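Local coordinates for laccase (Uncultured bacterium, PDB 4F7K), which probably couples the one-electron oxidation of phenolic and related substrates to the reduction of dioxygen to water, as multicopper oxidases do, at residues A[21-25]-A[142-148]; A[43-49]-A[86-92]; A[127-131]-A[267-271]. All coordinates share one frame; numbering follows the deposited sequence. Where two conformers were deposited one is given.

Contact 2 is the most buried of the three: two neighbouring strands, 44-51 and 86-92, zipped by backbone hydrogen bonds, with a mostly aromatic face turned inward and a polar face outward. Contacts 1 and 3 lie at the surface and join parts more than a hundred residues apart. Contact 1 reaches the same sheet as contact 2 through its other outermost strand, 23-28, which meets the loop 142-148 by one hydroxyl, a water and a little apolar packing. Contact 3 has no strand pairing and rests on charge, one arginine between two aspartates. The centres lie 32 to 39 Å apart and no two contacts touch.

Contact 1 of 3, residues A[21-25]-A[142-148]; sequences PATPM and ITENGVL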
loop_
_atom_site.group_PDB
_atom_site.type_symbol
_atom_site.label_atom_id
_atom_site.label_comp_id
_atom_site.label_asym_id
_atom_site.label_seq_id
_atom_site.Cartn_x
_atom_site.Cartn_y
_atom_site.Cartn_z
ATOM N N PRO A 21 -5.318 26.768 -4.115
ATOM C CA PRO A 21 -5.077 26.324 -5.492
ATOM C C PRO A 21 -4.945 24.816 -5.664
ATOM O O PRO A 21 -4.354 24.145 -4.839
ATOM C CB PRO A 21 -3.759 27.020 -5.855
ATOM C CG PRO A 21 -3.680 28.190 -4.912
ATOM C CD PRO A 21 -4.263 27.690 -3.646
ATOM N N ALA A 22 -5.505 24.305 -6.743
ATOM C CA ALA A 22 -5.375 22.919 -7.121
ATOM C C ALA A 22 -3.932 22.673 -7.545
ATOM O O ALA A 22 -3.186 23.613 -7.743
ATOM C CB ALA A 22 -6.349 22.582 -8.260
ATOM N N THR A 23 -3.546 21.414 -7.675
ATOM C CA THR A 23 -2.161 21.052 -7.938
ATOM C C THR A 23 -2.087 20.212 -9.223
ATOM O O THR A 23 -2.729 19.176 -9.313
ATOM C CB THR A 23 -1.580 20.216 -6.755
ATOM O OG1 THR A 23 -1.621 20.988 -5.538
ATOM C CG2 THR A 23 -0.124 19.780 -7.026
ATOM N N PRO A 24 -1.274 20.643 -10.199
ATOM C CA PRO A 24 -1.067 19.890 -11.435
ATOM C C PRO A 24 -0.147 18.726 -11.197
ATOM O O PRO A 24 0.822 18.870 -10.459
ATOM C CB PRO A 24 -0.427 20.925 -12.393
ATOM C CG PRO A 24 0.090 22.039 -11.488
ATOM C CD PRO A 24 -0.776 22.035 -10.284
ATOM N N MET A 25 -0.513 17.546 -11.707
ATOM C CA MET A 25 0.364 16.399 -11.590
ATOM C C MET A 25 0.017 15.306 -12.590
ATOM O O MET A 25 -0.788 15.542 -13.489
ATOM C CB MET A 25 0.361 15.851 -10.159
ATOM C CG MET A 25 -0.983 15.584 -9.532
ATOM S SD MET A 25 -0.698 15.798 -7.727
ATOM C CE MET A 25 0.482 14.524 -7.345
ATOM N N ILE A 142 4.300 21.388 -1.237
ATOM C CA ILE A 142 3.539 22.175 -2.240
ATOM C C ILE A 142 3.868 23.658 -2.100
ATOM O O ILE A 142 3.838 24.173 -0.990
ATOM C CB ILE A 142 1.995 22.026 -2.062
ATOM C CG1 ILE A 142 1.595 20.590 -1.845
ATOM C CG2 ILE A 142 1.247 22.522 -3.277
ATOM C CD1 ILE A 142 0.047 20.374 -1.748
ATOM N N THR A 143 4.177 24.339 -3.208
ATOM C CA THR A 143 4.499 25.779 -3.163
ATOM C C THR A 143 3.242 26.596 -2.894
ATOM O O THR A 143 2.117 26.055 -2.814
ATOM C CB THR A 143 5.117 26.302 -4.473
ATOM O OG1 THR A 143 4.147 26.208 -5.535
ATOM C CG2 THR A 143 6.395 25.534 -4.845
ATOM N N GLU A 144 3.451 27.904 -2.770
ATOM C CA GLU A 144 2.393 28.880 -2.546
ATOM C C GLU A 144 1.298 28.863 -3.615
ATOM O O GLU A 144 0.122 29.032 -3.290
ATOM C CB GLU A 144 2.945 30.307 -2.314
ATOM C CG GLU A 144 4.306 30.660 -2.963
ATOM C CD GLU A 144 5.432 29.650 -2.628
ATOM O OE1 GLU A 144 5.363 29.029 -1.544
ATOM O OE2 GLU A 144 6.375 29.464 -3.440
ATOM N N ASN A 145 1.655 28.638 -4.871
ATOM C CA ASN A 145 0.606 28.570 -5.859
ATOM C C ASN A 145 0.207 27.147 -6.246
ATOM O O ASN A 145 -0.270 26.912 -7.351
ATOM C CB ASN A 145 0.946 29.447 -7.066
ATOM C CG ASN A 145 2.189 29.001 -7.769
ATOM O OD1 ASN A 145 2.870 28.089 -7.295
ATOM N ND2 ASN A 145 2.520 29.653 -8.891
ATOM N N GLY A 146 0.412 26.207 -5.331
ATOM C CA GLY A 146 -0.048 24.847 -5.494
ATOM C C GLY A 146 0.782 23.877 -6.320
ATOM O O GLY A 146 0.382 22.746 -6.474
ATOM N N VAL A 147 1.910 24.326 -6.866
ATOM C CA VAL A 147 2.815 23.497 -7.646
ATOM C C VAL A 147 3.561 22.600 -6.659
ATOM O O VAL A 147 3.889 23.036 -5.556
ATOM C CB VAL A 147 3.810 24.366 -8.510
ATOM C CG1 VAL A 147 4.902 23.527 -9.141
ATOM C CG2 VAL A 147 3.063 25.136 -9.600
ATOM N N LEU A 148 3.783 21.348 -7.030
ATOM C CA LEU A 148 4.614 20.471 -6.212
ATOM C C LEU A 148 6.020 21.016 -6.169
ATOM O O LEU A 148 6.551 21.426 -7.200
ATOM C CB LEU A 148 4.671 19.074 -6.799
ATOM C CG LEU A 148 3.529 18.118 -6.553
ATOM C CD1 LEU A 148 4.018 16.735 -6.966
ATOM C CD2 LEU A 148 3.119 18.127 -5.097
HETATM O O HOH W 1 2.765 20.526 -9.707
#
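Thr23 meets Gly146 through its hydroxyl: OG1 lies 2.8 Å from Gly146 O, a hydrogen bond that may compete with another acceptor for its proton. The same carbonyl receives a CA-H...O contact from Thr23 CA at 3.4 Å, so it is approached by both the backbone and the side chain of one residue. With CG2 of Thr23 anti to its own backbone N and OG1 beside that nitrogen (chi1 -61°), hydroxyl and methyl both close on Gly146 O, and CG2 also rests 4.0 Å from Leu148 CG, the two side chains crossing at about a right angle. Met25, its chain bent near the sulfur, adds CE at 4.2 Å from Leu148 CD1. At the other end the Pro21 ring lays CB 3.8 Å from Asn145 O. A water ties the backbones once more, donating to Pro24 O at 2.7 Å and accepting from Leu148 N at 3.0 Å. Further out, a type I beta turn from Thr143 to Gly146, closed by Gly146 N to Thr143 O, presents the Gly146 carbonyl; its last residue has the positive phi that glycine adopts readily. Strand 23-28 is itself held by backbone bonds from Thr23 to Ala13 and from Met25 to Val11. A beta turn in the 142-148 loop thus docks on an outermost strand of another sheet, joining two of the cupredoxin-like domains of the multicopper oxidase fold.

Contact 2 of 3, residues A[43-49]-A[86-92]; sequences EVFDIRF and EFEYSFR
Strands 44-49 and 86-92 run antiparallel at 176°, with a closest axis approach of 4.5 Å, and the hydrogen-bonded pairs Phe45 with Phe91, Ile47 with Tyr89 and Phe49 with Phe87 each exchange two backbone bonds. These pairs line the face turned into the beta-sandwich. Phe45 CB lies over the face of the Phe91 ring, 4.0 Å from its centroid, a CH-pi contact; the two rings are near parallel but slid apart. Phe91 CG sits between its backbone N and carbonyl carbon (chi1 52°), which swings the ring toward Phe45 and lets its CZ meet Ile47 CD1 at 4.2 Å. Phe49 CB meets the edge of the Tyr89 ring, in its plane, 3.7 Å from CE2, while Phe87 CD2 covers one face. Trp61 packs edge-to-face with Tyr89, whose OH is hydrogen-bonded to Gln78.

The other face is polar. In one of two Asp46 conformers, Ser90 OG donates to Asp46 OD1 at 2.9 Å. Arg48 NH2 makes a salt bridge of 2.9 Å with Glu86 OE1, which lies over a face of the guanidinium. Glu88 OE2 is buried 3.3 Å from Arg48 CG without a polar partner, which the nearby arginine charge may ease. Val44 CG2 rests over one face of the Arg92 guanidinium, whose NH1 bonds to Gly42 O. Backbone bonds thus carry the register, rings pack inside, and a salt bridge and a serine hydroxyl line the outside.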
loop_
_atom_site.group_PDB
_atom_site.type_symbol
_atom_site.label_atom_id
_atom_site.label_comp_id
_atom_site.label_asym_id
_atom_site.label_seq_id
_atom_site.Cartn_x
_atom_site.Cartn_y
_atom_site.Cartn_z
ATOM N N GLU A 43 -11.644 -13.736 -9.311
ATOM C CA GLU A 43 -12.035 -13.148 -10.591
ATOM C C GLU A 43 -10.879 -12.470 -11.331
ATOM O O GLU A 43 -9.817 -12.206 -10.775
ATOM C CB GLU A 43 -13.139 -12.115 -10.406
ATOM C CG GLU A 43 -14.496 -12.608 -9.931
ATOM C CD GLU A 43 -15.535 -11.460 -9.882
ATOM O OE1 GLU A 43 -15.149 -10.247 -9.700
ATOM O OE2 GLU A 43 -16.745 -11.781 -10.020
ATOM N N VAL A 44 -11.118 -12.182 -12.597
ATOM C CA VAL A 44 -10.107 -11.633 -13.466
ATOM C C VAL A 44 -10.222 -10.121 -13.510
ATOM O O VAL A 44 -11.315 -9.592 -13.701
ATOM C CB VAL A 44 -10.227 -12.192 -14.904
ATOM C CG1 VAL A 44 -8.993 -11.830 -15.718
ATOM C CG2 VAL A 44 -10.390 -13.679 -14.869
ATOM N N PHE A 45 -9.100 -9.449 -13.284
ATOM C CA PHE A 45 -8.931 -8.032 -13.608
ATOM C C PHE A 45 -8.391 -7.973 -15.020
ATOM O O PHE A 45 -7.338 -8.543 -15.310
ATOM C CB PHE A 45 -7.852 -7.393 -12.728
ATOM C CG PHE A 45 -8.316 -6.983 -11.366
ATOM C CD1 PHE A 45 -8.842 -5.701 -11.151
ATOM C CD2 PHE A 45 -8.180 -7.853 -10.272
ATOM C CE1 PHE A 45 -9.242 -5.307 -9.855
ATOM C CE2 PHE A 45 -8.583 -7.467 -8.980
ATOM C CZ PHE A 45 -9.116 -6.195 -8.777
ATOM N N ASP A 46 -9.111 -7.295 -15.898
ATOM C CA ASP A 46 -8.654 -7.060 -17.255
ATOM C C ASP A 46 -8.495 -5.537 -17.426
ATOM O O ASP A 46 -9.492 -4.821 -17.461
ATOM C CB ASP A 46 -9.661 -7.660 -18.247
ATOM C CG ASP A 46 -9.704 -9.201 -18.199
ATOM O OD1 ASP A 46 -8.644 -9.833 -18.366
ATOM O OD2 ASP A 46 -10.796 -9.787 -18.017
ATOM N N ILE A 47 -7.253 -5.064 -17.524
ATOM C CA ILE A 47 -6.929 -3.635 -17.486
ATOM C C ILE A 47 -6.140 -3.218 -18.731
ATOM O O ILE A 47 -5.086 -3.787 -19.017
ATOM C CB ILE A 47 -6.149 -3.326 -16.180
ATOM C CG1 ILE A 47 -7.085 -3.540 -14.987
ATOM C CG2 ILE A 47 -5.567 -1.888 -16.163
ATOM C CD1 ILE A 47 -6.394 -4.017 -13.656
ATOM N N ARG A 48 -6.669 -2.263 -19.499
ATOM C CA ARG A 48 -5.921 -1.710 -20.622
ATOM C C ARG A 48 -5.207 -0.407 -20.175
ATOM O O ARG A 48 -5.825 0.654 -20.102
ATOM C CB ARG A 48 -6.808 -1.527 -21.868
ATOM C CG ARG A 48 -6.055 -1.098 -23.155
ATOM C CD ARG A 48 -6.999 -0.876 -24.361
ATOM N NE ARG A 48 -6.492 0.140 -25.299
ATOM C CZ ARG A 48 -6.914 0.327 -26.565
ATOM N NH1 ARG A 48 -7.856 -0.449 -27.114
ATOM N NH2 ARG A 48 -6.377 1.299 -27.307
ATOM N N PHE A 49 -3.914 -0.535 -19.863
ATOM C CA PHE A 49 -3.053 0.591 -19.532
ATOM C C PHE A 49 -2.675 1.407 -20.766
ATOM O O PHE A 49 -2.188 0.855 -21.752
ATOM C CB PHE A 49 -1.774 0.124 -18.833
ATOM C CG PHE A 49 -0.800 1.238 -18.514
ATOM C CD1 PHE A 49 -1.182 2.339 -17.728
ATOM C CD2 PHE A 49 0.498 1.177 -18.971
ATOM C CE1 PHE A 49 -0.257 3.367 -17.407
ATOM C CE2 PHE A 49 1.437 2.188 -18.662
ATOM C CZ PHE A 49 1.050 3.304 -17.893
ATOM N N GLU A 86 0.478 1.157 -25.150
ATOM C CA GLU A 86 -0.469 0.511 -24.264
ATOM C C GLU A 86 0.036 -0.864 -23.807
ATOM O O GLU A 86 0.963 -1.427 -24.385
ATOM C CB GLU A 86 -1.838 0.380 -24.937
ATOM C CG GLU A 86 -1.778 -0.436 -26.184
ATOM C CD GLU A 86 -3.130 -0.698 -26.768
ATOM O OE1 GLU A 86 -3.720 0.241 -27.345
ATOM O OE2 GLU A 86 -3.586 -1.863 -26.676
ATOM N N PHE A 87 -0.607 -1.391 -22.776
ATOM C CA PHE A 87 -0.292 -2.699 -22.236
ATOM C C PHE A 87 -1.561 -3.274 -21.642
ATOM O O PHE A 87 -2.287 -2.615 -20.899
ATOM C CB PHE A 87 0.787 -2.624 -21.135
ATOM C CG PHE A 87 1.406 -3.956 -20.812
ATOM C CD1 PHE A 87 2.581 -4.364 -21.447
ATOM C CD2 PHE A 87 0.812 -4.817 -19.883
ATOM C CE1 PHE A 87 3.146 -5.605 -21.169
ATOM C CE2 PHE A 87 1.370 -6.056 -19.608
ATOM C CZ PHE A 87 2.542 -6.448 -20.240
ATOM N N GLU A 88 -1.800 -4.530 -21.950
ATOM C CA GLU A 88 -2.971 -5.216 -21.453
ATOM C C GLU A 88 -2.596 -5.985 -20.179
ATOM O O GLU A 88 -1.817 -6.954 -20.229
ATOM C CB GLU A 88 -3.476 -6.175 -22.542
ATOM C CG GLU A 88 -4.976 -6.390 -22.523
ATOM C CD GLU A 88 -5.710 -5.580 -23.590
ATOM O OE1 GLU A 88 -6.214 -6.184 -24.569
ATOM O OE2 GLU A 88 -5.776 -4.345 -23.448
ATOM N N TYR A 89 -3.098 -5.530 -19.034
ATOM C CA TYR A 89 -2.867 -6.290 -17.787
ATOM C C TYR A 89 -4.045 -7.183 -17.483
ATOM O O TYR A 89 -5.174 -6.717 -17.304
ATOM C CB TYR A 89 -2.600 -5.386 -16.584
ATOM C CG TYR A 89 -1.285 -4.656 -16.663
ATOM C CD1 TYR A 89 -0.092 -5.291 -16.279
ATOM C CD2 TYR A 89 -1.224 -3.320 -17.129
ATOM C CE1 TYR A 89 1.146 -4.622 -16.341
ATOM C CE2 TYR A 89 0.020 -2.645 -17.206
ATOM C CZ TYR A 89 1.188 -3.310 -16.806
ATOM O OH TYR A 89 2.390 -2.663 -16.859
ATOM N N SER A 90 -3.789 -8.469 -17.403
ATOM C CA SER A 90 -4.862 -9.394 -17.129
ATOM C C SER A 90 -4.439 -10.498 -16.158
ATOM O O SER A 90 -3.599 -11.330 -16.484
ATOM C CB SER A 90 -5.398 -9.963 -18.436
ATOM O OG SER A 90 -6.111 -11.144 -18.165
ATOM N N PHE A 91 -5.029 -10.497 -14.969
ATOM C CA PHE A 91 -4.691 -11.477 -13.944
ATOM C C PHE A 91 -5.882 -11.770 -13.040
ATOM O O PHE A 91 -6.761 -10.910 -12.831
ATOM C CB PHE A 91 -3.531 -10.949 -13.091
ATOM C CG PHE A 91 -3.779 -9.574 -12.548
ATOM C CD1 PHE A 91 -4.374 -9.403 -11.310
ATOM C CD2 PHE A 91 -3.431 -8.444 -13.289
ATOM C CE1 PHE A 91 -4.617 -8.141 -10.821
ATOM C CE2 PHE A 91 -3.667 -7.176 -12.803
ATOM C CZ PHE A 91 -4.255 -7.018 -11.576
ATOM N N ARG A 92 -5.897 -12.992 -12.511
ATOM C CA ARG A 92 -6.847 -13.406 -11.476
ATOM C C ARG A 92 -6.294 -12.944 -10.130
ATOM O O ARG A 92 -5.098 -13.093 -9.869
ATOM C CB ARG A 92 -7.061 -14.926 -11.500
ATOM C CG ARG A 92 -7.936 -15.406 -12.677
ATOM C CD ARG A 92 -8.443 -16.870 -12.520
ATOM N NE ARG A 92 -9.149 -17.368 -13.713
ATOM C CZ ARG A 92 -10.445 -17.176 -13.959
ATOM N NH1 ARG A 92 -11.195 -16.502 -13.092
ATOM N NH2 ARG A 92 -10.997 -17.668 -15.072
#

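Contact 3 of 3, residues A[127-131]-A[267-271]; sequences PDVDH and NTTRQ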
loop_
_atom_site.group_PDB
_atom_site.type_symbol
_atom_site.label_atom_id
_atom_site.label_comp_id
_atom_site.label_asym_id
_atom_site.label_seq_id
_atom_site.Cartn_x
_atom_site.Cartn_y
_atom_site.Cartn_z
ATOM N N PRO A 127 -17.631 -8.804 5.437
ATOM C CA PRO A 127 -18.219 -8.657 6.767
ATOM C C PRO A 127 -19.316 -7.595 6.777
ATOM O O PRO A 127 -19.418 -6.779 5.854
ATOM C CB PRO A 127 -17.041 -8.184 7.610
ATOM C CG PRO A 127 -16.171 -7.484 6.643
ATOM C CD PRO A 127 -16.229 -8.366 5.436
ATOM N N ASP A 128 -20.117 -7.615 7.828
ATOM C CA ASP A 128 -21.263 -6.737 7.953
ATOM C C ASP A 128 -20.809 -5.339 8.375
ATOM O O ASP A 128 -20.503 -5.098 9.546
ATOM C CB ASP A 128 -22.257 -7.332 8.973
ATOM C CG ASP A 128 -23.331 -6.345 9.394
ATOM O OD1 ASP A 128 -23.751 -5.518 8.547
ATOM O OD2 ASP A 128 -23.746 -6.392 10.574
ATOM N N VAL A 129 -20.758 -4.414 7.426
ATOM C CA VAL A 129 -20.434 -3.044 7.779
ATOM C C VAL A 129 -21.377 -2.134 7.055
ATOM O O VAL A 129 -21.930 -2.511 6.018
ATOM C CB VAL A 129 -18.936 -2.666 7.487
ATOM C CG1 VAL A 129 -17.988 -3.497 8.335
ATOM C CG2 VAL A 129 -18.593 -2.833 6.011
ATOM N N ASP A 130 -21.561 -0.937 7.606
ATOM C CA ASP A 130 -22.366 0.106 6.954
ATOM C C ASP A 130 -21.629 0.894 5.867
ATOM O O ASP A 130 -22.228 1.271 4.873
ATOM C CB ASP A 130 -22.954 1.061 7.995
ATOM C CG ASP A 130 -23.851 0.356 8.967
ATOM O OD1 ASP A 130 -24.769 -0.363 8.504
ATOM O OD2 ASP A 130 -23.642 0.515 10.186
ATOM N N HIS A 131 -20.339 1.150 6.061
ATOM C CA HIS A 131 -19.539 1.880 5.067
ATOM C C HIS A 131 -18.154 1.283 4.977
ATOM O O HIS A 131 -17.552 0.918 5.988
ATOM C CB HIS A 131 -19.410 3.360 5.423
ATOM C CG HIS A 131 -20.714 4.090 5.481
ATOM N ND1 HIS A 131 -21.420 4.260 6.653
ATOM C CD2 HIS A 131 -21.444 4.685 4.510
ATOM C CE1 HIS A 131 -22.521 4.942 6.404
ATOM N NE2 HIS A 131 -22.566 5.205 5.109
ATOM N N ASN A 267 -27.376 5.880 13.719
ATOM C CA ASN A 267 -27.882 4.558 13.374
ATOM C C ASN A 267 -28.517 3.970 14.617
ATOM O O ASN A 267 -27.879 3.877 15.675
ATOM C CB ASN A 267 -26.732 3.656 12.901
ATOM C CG ASN A 267 -27.202 2.301 12.355
ATOM O OD1 ASN A 267 -26.531 1.693 11.526
ATOM N ND2 ASN A 267 -28.327 1.829 12.822
ATOM N N THR A 268 -29.782 3.577 14.486
ATOM C CA THR A 268 -30.507 2.958 15.578
ATOM C C THR A 268 -30.677 1.449 15.365
ATOM O O THR A 268 -30.768 0.679 16.344
ATOM C CB THR A 268 -31.898 3.617 15.778
ATOM O OG1 THR A 268 -32.676 3.461 14.589
ATOM C CG2 THR A 268 -31.754 5.102 16.075
ATOM N N THR A 269 -30.720 1.039 14.094
ATOM C CA THR A 269 -31.057 -0.342 13.716
ATOM C C THR A 269 -29.933 -1.353 13.951
ATOM O O THR A 269 -30.189 -2.550 14.058
ATOM C CB THR A 269 -31.536 -0.432 12.248
ATOM O OG1 THR A 269 -30.739 0.429 11.431
ATOM C CG2 THR A 269 -32.973 0.003 12.131
ATOM N N ARG A 270 -28.691 -0.875 14.020
ATOM C CA ARG A 270 -27.560 -1.758 14.277
ATOM C C ARG A 270 -27.473 -2.073 15.764
ATOM O O ARG A 270 -27.388 -1.170 16.599
ATOM C CB ARG A 270 -26.246 -1.158 13.755
ATOM C CG ARG A 270 -25.000 -1.998 14.072
ATOM C CD ARG A 270 -23.774 -1.508 13.305
ATOM N NE ARG A 270 -23.903 -1.694 11.856
ATOM C CZ ARG A 270 -23.649 -2.829 11.207
ATOM N NH1 ARG A 270 -23.253 -3.917 11.866
ATOM N NH2 ARG A 270 -23.794 -2.877 9.887
ATOM N N GLN A 271 -27.507 -3.365 16.075
ATOM C CA GLN A 271 -27.373 -3.843 17.445
ATOM C C GLN A 271 -25.917 -4.205 17.709
ATOM O O GLN A 271 -25.238 -4.668 16.796
ATOM C CB GLN A 271 -28.297 -5.049 17.682
ATOM C CG GLN A 271 -29.773 -4.762 17.401
ATOM C CD GLN A 271 -30.392 -3.847 18.436
ATOM O OE1 GLN A 271 -30.807 -4.302 19.506
ATOM N NE2 GLN A 271 -30.478 -2.558 18.122
#
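The guanidinium of Arg270 lies between Asp128 and Asp130, with both carboxylates at its edges: Asp128 CG and Asp130 OD1 lie in its plane. Asp128 is gripped end-on, NH1 giving to OD2 at 2.8 Å and NH2 to OD1 at 3.0 Å. Asp130 is gripped side-on, NE giving to OD2 at 2.8 Å and NH2 to OD1 at 3.0 Å. NH2 therefore serves both aspartates, and its bond to Asp130 OD1 is almost straight, 176° at the hydrogen. The carboxylates are not coplanar with the guanidinium. That of Asp128 is turned moderately and that of Asp130 steeply, by 68°, so three of the four bonds reach their oxygens from above the carboxylate plane, and the fourth, to Asp130 OD2, comes on the syn side but still out of plane.

Both aspartates come to the arginine from the direction opposite to its own side chain. Arg270 runs out extended as far as CD, then bends (chi3 -66°), which turns NE and NH2 toward Asp130, and NH1 and NH2 toward Asp128. Asp130 OD2 has a second donor in the backbone N of Arg183, at the start of strand 183-190, so that oxygen takes a further bond from outside the two segments. The side chain of Arg270 also touches that of Arg183.

The backbones stay well apart, the nearest CA atoms being 9.2 Å from each other for Asp130 and Arg270, and the side chains span the gap. Four charge-assisted bonds fix the rotation of the guanidinium. The arginine probably favours the ionised form of both aspartates, while Asp182, close to Asp130 OD2, would oppose this for Asp130. This surface salt-bridge network pins the 267-271 loop to the segment entering strand 131-140.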